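Local atomic coordinates of spindle pole body-associated protein VIK1 (Candida glabrata, PDB entry 4GKP), a protein that is a noncatalytic partner of the kinesin Kar3 and probably binds microtubules through its C-terminal kinesin motor homology domain. Residues A[81-86]-A[199-204]; A[114-119]-A[184-189]. All blocks are in the same frame, centred on the assembly; numbering follows the deposited sequence.

Contact 1 (A[81-86]-A[199-204]); sequences ENFNLF and IPIDFY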
loop_
_atom_site.group_PDB
_atom_site.type_symbol
_atom_site.label_atom_id
_atom_site.label_comp_id
_atom_site.label_asym_id
_atom_site.label_seq_id
_atom_site.Cartn_x
_atom_site.Cartn_y
_atom_site.Cartn_z
ATOM N N GLU A 81 9.881 -10.047 8.990
ATOM C CA GLU A 81 9.562 -8.769 9.591
ATOM C C GLU A 81 8.172 -8.375 9.124
ATOM O O GLU A 81 7.863 -8.492 7.935
ATOM C CB GLU A 81 10.544 -7.685 9.140
ATOM C CG GLU A 81 11.995 -7.926 9.506
ATOM C CD GLU A 81 12.904 -6.806 9.008
ATOM O OE1 GLU A 81 12.906 -6.530 7.784
ATOM O OE2 GLU A 81 13.631 -6.209 9.839
ATOM N N ASN A 82 7.351 -7.902 10.054
ATOM C CA ASN A 82 6.023 -7.420 9.731
ATOM C C ASN A 82 6.145 -6.173 8.868
ATOM O O ASN A 82 7.028 -5.321 9.089
ATOM C CB ASN A 82 5.235 -7.121 11.014
ATOM C CG ASN A 82 4.955 -8.369 11.827
ATOM O OD1 ASN A 82 4.892 -9.481 11.299
ATOM N ND2 ASN A 82 4.783 -8.196 13.105
ATOM N N PHE A 83 5.272 -6.049 7.876
ATOM C CA PHE A 83 5.453 -4.957 6.921
ATOM C C PHE A 83 4.174 -4.509 6.268
ATOM O O PHE A 83 3.111 -5.113 6.457
ATOM C CB PHE A 83 6.555 -5.271 5.867
ATOM C CG PHE A 83 6.200 -6.362 4.901
ATOM C CD1 PHE A 83 5.967 -7.663 5.337
ATOM C CD2 PHE A 83 6.137 -6.097 3.537
ATOM C CE1 PHE A 83 5.652 -8.672 4.435
ATOM C CE2 PHE A 83 5.828 -7.100 2.627
ATOM C CZ PHE A 83 5.585 -8.393 3.075
ATOM N N ASN A 84 4.295 -3.423 5.515
ATOM C CA ASN A 84 3.140 -2.817 4.878
ATOM C C ASN A 84 3.467 -2.199 3.516
ATOM O O ASN A 84 4.640 -1.985 3.182
ATOM C CB ASN A 84 2.514 -1.783 5.814
ATOM C CG ASN A 84 3.349 -0.524 5.942
ATOM O OD1 ASN A 84 3.574 0.178 4.960
ATOM N ND2 ASN A 84 3.806 -0.227 7.154
ATOM N N LEU A 85 2.416 -1.929 2.747
ATOM C CA LEU A 85 2.517 -1.098 1.560
ATOM C C LEU A 85 1.310 -0.185 1.589
ATOM O O LEU A 85 0.194 -0.663 1.776
ATOM C CB LEU A 85 2.517 -1.935 0.264
ATOM C CG LEU A 85 2.447 -1.170 -1.069
ATOM C CD1 LEU A 85 3.684 -0.305 -1.324
ATOM C CD2 LEU A 85 2.199 -2.112 -2.249
ATOM N N PHE A 86 1.539 1.122 1.421
ATOM C CA PHE A 86 0.444 2.082 1.273
ATOM C C PHE A 86 0.280 2.481 -0.173
ATOM O O PHE A 86 1.258 2.811 -0.831
ATOM C CB PHE A 86 0.734 3.358 2.032
ATOM C CG PHE A 86 0.517 3.260 3.503
ATOM C CD1 PHE A 86 1.480 2.671 4.321
ATOM C CD2 PHE A 86 -0.636 3.805 4.079
ATOM C CE1 PHE A 86 1.285 2.601 5.688
ATOM C CE2 PHE A 86 -0.841 3.735 5.445
ATOM C CZ PHE A 86 0.126 3.134 6.252
ATOM N N ILE A 199 5.020 -18.441 13.485
ATOM C CA ILE A 199 4.490 -17.137 13.849
ATOM C C ILE A 199 4.145 -16.430 12.539
ATOM O O ILE A 199 5.002 -16.313 11.668
ATOM C CB ILE A 199 5.488 -16.315 14.692
ATOM C CG1 ILE A 199 5.723 -16.994 16.054
ATOM C CG2 ILE A 199 4.938 -14.916 14.936
ATOM N N PRO A 200 2.875 -15.998 12.369
ATOM C CA PRO A 200 2.561 -15.385 11.066
ATOM C C PRO A 200 3.364 -14.116 10.869
ATOM O O PRO A 200 3.619 -13.395 11.834
ATOM C CB PRO A 200 1.063 -15.073 11.145
ATOM C CG PRO A 200 0.706 -15.134 12.615
ATOM C CD PRO A 200 1.739 -15.974 13.323
ATOM N N ILE A 201 3.810 -13.870 9.643
ATOM C CA ILE A 201 4.343 -12.564 9.296
ATOM C C ILE A 201 3.181 -11.741 8.751
ATOM O O ILE A 201 2.516 -12.159 7.794
ATOM C CB ILE A 201 5.434 -12.660 8.210
ATOM C CG1 ILE A 201 6.445 -13.777 8.561
ATOM C CG2 ILE A 201 6.089 -11.296 8.019
ATOM C CD1 ILE A 201 7.314 -14.218 7.414
ATOM N N ASP A 202 2.923 -10.588 9.365
ATOM C CA ASP A 202 1.813 -9.741 8.924
ATOM C C ASP A 202 2.219 -8.759 7.816
ATOM O O ASP A 202 3.239 -8.051 7.914
ATOM C CB ASP A 202 1.226 -8.968 10.110
ATOM C CG ASP A 202 0.837 -9.874 11.251
ATOM O OD1 ASP A 202 0.253 -10.924 10.998
ATOM O OD2 ASP A 202 1.121 -9.544 12.416
ATOM N N PHE A 203 1.407 -8.718 6.773
ATOM C CA PHE A 203 1.577 -7.731 5.729
ATOM C C PHE A 203 0.291 -6.936 5.644
ATOM O O PHE A 203 -0.786 -7.527 5.542
ATOM C CB PHE A 203 1.910 -8.389 4.380
ATOM C CG PHE A 203 1.820 -7.445 3.188
ATOM C CD1 PHE A 203 2.695 -6.363 3.057
ATOM C CD2 PHE A 203 0.883 -7.660 2.176
ATOM C CE1 PHE A 203 2.625 -5.507 1.962
ATOM C CE2 PHE A 203 0.805 -6.799 1.075
ATOM C CZ PHE A 203 1.678 -5.717 0.972
ATOM N N TYR A 204 0.403 -5.607 5.702
ATOM C CA TYR A 204 -0.763 -4.710 5.575
ATOM C C TYR A 204 -0.709 -3.946 4.268
ATOM O O TYR A 204 0.302 -3.293 3.953
ATOM C CB TYR A 204 -0.841 -3.705 6.735
ATOM C CG TYR A 204 -0.859 -4.359 8.078
ATOM C CD1 TYR A 204 -2.058 -4.784 8.645
ATOM C CD2 TYR A 204 0.330 -4.595 8.778
ATOM C CE1 TYR A 204 -2.079 -5.409 9.887
ATOM C CE2 TYR A 204 0.322 -5.221 10.016
ATOM C CZ TYR A 204 -0.889 -5.618 10.563
ATOM O OH TYR A 204 -0.910 -6.232 11.779
#

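Contact 2 (A[114-119]-A[184-189]); sequences ITLQYV and GLSKFQ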
loop_
_atom_site.group_PDB
_atom_site.type_symbol
_atom_site.label_atom_id
_atom_site.label_comp_id
_atom_site.label_asym_id
_atom_site.label_seq_id
_atom_site.Cartn_x
_atom_site.Cartn_y
_atom_site.Cartn_z
ATOM N N ILE A 114 -1.364 -18.508 3.300
ATOM C CA ILE A 114 -1.584 -17.063 3.360
ATOM C C ILE A 114 -3.061 -16.794 3.552
ATOM O O ILE A 114 -3.879 -17.295 2.786
ATOM C CB ILE A 114 -1.137 -16.328 2.066
ATOM C CG1 ILE A 114 0.275 -16.744 1.642
ATOM C CG2 ILE A 114 -1.239 -14.799 2.261
ATOM C CD1 ILE A 114 0.659 -16.356 0.224
ATOM N N THR A 115 -3.390 -16.013 4.575
ATOM C CA THR A 115 -4.767 -15.621 4.842
ATOM C C THR A 115 -4.985 -14.158 4.472
ATOM O O THR A 115 -4.036 -13.369 4.415
ATOM C CB THR A 115 -5.155 -15.770 6.335
ATOM O OG1 THR A 115 -4.433 -14.817 7.123
ATOM C CG2 THR A 115 -4.844 -17.143 6.845
ATOM N N LEU A 116 -6.240 -13.798 4.226
ATOM C CA LEU A 116 -6.583 -12.412 3.985
ATOM C C LEU A 116 -7.793 -12.005 4.825
ATOM O O LEU A 116 -8.724 -12.772 5.003
ATOM C CB LEU A 116 -6.841 -12.182 2.496
ATOM C CG LEU A 116 -7.430 -10.837 2.039
ATOM C CD1 LEU A 116 -6.458 -9.698 2.342
ATOM C CD2 LEU A 116 -7.817 -10.861 0.557
ATOM N N GLN A 117 -7.734 -10.807 5.382
ATOM C CA GLN A 117 -8.907 -10.124 5.903
ATOM C C GLN A 117 -8.894 -8.724 5.323
ATOM O O GLN A 117 -7.843 -8.099 5.229
ATOM C CB GLN A 117 -8.850 -10.041 7.412
ATOM C CG GLN A 117 -9.044 -11.373 8.105
ATOM C CD GLN A 117 -8.723 -11.273 9.581
ATOM O OE1 GLN A 117 -7.580 -10.971 9.963
ATOM N NE2 GLN A 117 -9.740 -11.469 10.422
ATOM N N TYR A 118 -10.061 -8.223 4.958
ATOM C CA TYR A 118 -10.150 -6.987 4.197
ATOM C C TYR A 118 -11.276 -6.101 4.723
ATOM O O TYR A 118 -12.450 -6.446 4.608
ATOM C CB TYR A 118 -10.399 -7.342 2.724
ATOM C CG TYR A 118 -10.322 -6.201 1.727
ATOM C CD1 TYR A 118 -9.618 -5.029 2.008
ATOM C CD2 TYR A 118 -10.909 -6.328 0.476
ATOM C CE1 TYR A 118 -9.525 -4.014 1.085
ATOM C CE2 TYR A 118 -10.832 -5.317 -0.455
ATOM C CZ TYR A 118 -10.140 -4.165 -0.146
ATOM O OH TYR A 118 -10.066 -3.172 -1.089
ATOM N N VAL A 119 -10.931 -4.947 5.273
ATOM C CA VAL A 119 -11.964 -4.047 5.760
ATOM C C VAL A 119 -11.834 -2.604 5.255
ATOM O O VAL A 119 -10.734 -2.112 5.025
ATOM C CB VAL A 119 -12.001 -4.019 7.305
ATOM C CG1 VAL A 119 -12.434 -5.370 7.876
ATOM C CG2 VAL A 119 -10.662 -3.579 7.885
ATOM N N GLY A 184 -8.874 1.611 2.949
ATOM C CA GLY A 184 -8.897 0.174 2.658
ATOM C C GLY A 184 -7.784 -0.453 3.470
ATOM O O GLY A 184 -6.642 -0.014 3.395
ATOM N N LEU A 185 -8.113 -1.449 4.273
ATOM C CA LEU A 185 -7.127 -2.117 5.109
ATOM C C LEU A 185 -7.235 -3.617 4.865
ATOM O O LEU A 185 -8.262 -4.236 5.184
ATOM C CB LEU A 185 -7.343 -1.783 6.592
ATOM C CG LEU A 185 -6.418 -2.409 7.668
ATOM C CD1 LEU A 185 -4.959 -2.028 7.521
ATOM C CD2 LEU A 185 -6.855 -2.011 9.064
ATOM N N SER A 186 -6.194 -4.170 4.244
ATOM C CA SER A 186 -6.067 -5.610 4.025
ATOM C C SER A 186 -4.985 -6.133 4.954
ATOM O O SER A 186 -3.905 -5.544 5.051
ATOM C CB SER A 186 -5.634 -5.908 2.588
ATOM O OG SER A 186 -6.683 -5.703 1.669
ATOM N N LYS A 187 -5.266 -7.227 5.645
ATOM C CA LYS A 187 -4.245 -7.866 6.460
ATOM C C LYS A 187 -3.991 -9.274 5.948
ATOM O O LYS A 187 -4.909 -10.098 5.916
ATOM C CB LYS A 187 -4.646 -7.920 7.927
ATOM C CG LYS A 187 -3.592 -8.615 8.778
ATOM C CD LYS A 187 -4.083 -8.892 10.182
ATOM C CE LYS A 187 -3.040 -9.681 10.960
ATOM N NZ LYS A 187 -3.423 -9.749 12.399
ATOM N N PHE A 188 -2.756 -9.529 5.530
ATOM C CA PHE A 188 -2.383 -10.854 5.080
ATOM C C PHE A 188 -1.527 -11.470 6.181
ATOM O O PHE A 188 -0.634 -10.825 6.713
ATOM C CB PHE A 188 -1.541 -10.813 3.788
ATOM C CG PHE A 188 -2.230 -10.214 2.582
ATOM C CD1 PHE A 188 -2.366 -8.823 2.445
ATOM C CD2 PHE A 188 -2.653 -11.024 1.536
ATOM C CE1 PHE A 188 -2.957 -8.266 1.304
ATOM C CE2 PHE A 188 -3.252 -10.474 0.389
ATOM C CZ PHE A 188 -3.389 -9.097 0.266
ATOM N N GLN A 189 -1.780 -12.724 6.507
ATOM C CA GLN A 189 -0.869 -13.453 7.367
ATOM C C GLN A 189 -0.147 -14.498 6.534
ATOM O O GLN A 189 -0.785 -15.276 5.807
ATOM C CB GLN A 189 -1.628 -14.149 8.502
ATOM C CG GLN A 189 -2.171 -13.223 9.583
ATOM C CD GLN A 189 -3.004 -13.984 10.598
ATOM O OE1 GLN A 189 -3.986 -14.680 10.247
ATOM N NE2 GLN A 189 -2.613 -13.895 11.842
HETATM O O HOH W 1 -5.336 -12.203 7.581
#

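Contact 1 (A[81-86]-A[199-204])
A chi1 of 168° swings the Phe203 ring away from its own backbone N and over the Phe83 ring, whose chi1 of 68° sets CG between backbone N and carbonyl carbon; the two rings meet on one face of a parallel strand pair. Strands 83-86 and 201-204 run side by side, nearly parallel, in the central mixed sheet of a kinesin motor domain-like fold. The rings are neither stacked nor edge-to-face: their planes are 37° apart and their centroids 4.6 Å. Phe203 CD1 comes down over one face of the Phe83 ring near its rim, 3.2 Å from Phe83 CE2, and Phe203 CB adds a CH-pi contact over the same ring. Ile201 CG2 approaches that ring at its edge, and the far end of Phe203 reaches Leu85, with CZ 3.9 Å from Leu85 CB. Helix 68-78 also packs on Phe83, through Ile73, Cys76 and Leu77.

Three backbone bonds knit the strands: Phe83 N to Asp202 O, Tyr204 N to Phe83 O, and Leu85 N to Tyr204 O. Phe83 thus uses both its N-H and its carbonyl, straddling its partner Phe203 in the usual parallel pattern. Asn84 and Tyr204 point to the other face of the sheet, with their CB atoms 4.0 Å apart. The polar end of Asn84 turns away to Thr242 and Ser244.

Before the strand proper begins, the side chain of Asn82 continues the pairing. It lies alongside Asp202, pointing the same way; Asp202 OD2 is engaged by Thr151 OG1. Asn82 OD1 accepts the backbone N-H of Asp202 at 3.0 Å in a nearly straight bond, with that nitrogen lying above the amide carbonyl plane.

Contact 2 (A[114-119]-A[184-189])
Leu116 and Phe188 lie side by side and point the same way, with one leucine methyl over one face of the aromatic ring. Leu116 CD1 sits over the centre of the Phe188 ring, 3.8 Å from the centroid and 12° off its normal, a well-centred CH-pi contact. Ile114 CG2 meets the same ring at its edge. Helix 96-107 also packs here, with Phe104 edge-to-face against Phe188. Further along this face, Ser186 OG lies obliquely beside the Tyr118 ring, 3.0 Å from CD1. The hydroxyl of Tyr118 reaches beyond the strand pair to Glu207, and its ring stacks with Phe97.

On the opposite face Thr115 and Gln189 cross. The threonine hydroxyl lies between its backbone N and carbonyl carbon (chi1 68°), which places OG1 3.2 Å from Gln189 CB. A water links Thr115 to the neighbouring Gln117–Lys187 pair: it lies 2.8 Å from Thr115 OG1 and donates to Lys187 O, with a weak bond to Gln117 OE1. Lys187 O therefore receives this water as well as the N-H of Gln117. The side chains of Gln117 and Lys187 run alongside each other, but their nitrogens are held elsewhere, Gln117 NE2 by the carbonyls of Ser156 and Leu154, Lys187 NZ by Ile152 O and Thr151 OG1. Val119 CG2 then packs against Leu185 CB at 4.0 Å.

Reciprocal backbone bonds join Thr115 with Gln189, Gln117 with Lys187 and Val119 with Leu185. Between them lie the non-hydrogen-bonded pairs Leu116–Phe188 and Tyr118–Ser186, the regular two-residue alternation of an antiparallel pair, here within the central mixed sheet of the kinesin-like domain.

Overall arrangement
Contacts 1 and 2 belong to one sheet, with their centres about 10 Å apart. Strands 183-192 and 201-208, consecutive in the chain, are antiparallel neighbours that connect the two pairings; contact 2 is nested inside the chain loop closed by contact 1. Across this middle seam Phe188 N lies 2.8 Å from Phe203 O, a probable hydrogen bond, and the Phe188 and Phe203 rings meet with their planes at about 40°, continuing the aromatic packing from one contact into the other. Asp202 OD1 packs 3.5 Å from Lys187 CE. The sheet thus passes from parallel pairing at contact 1 to antiparallel pairing at contact 2.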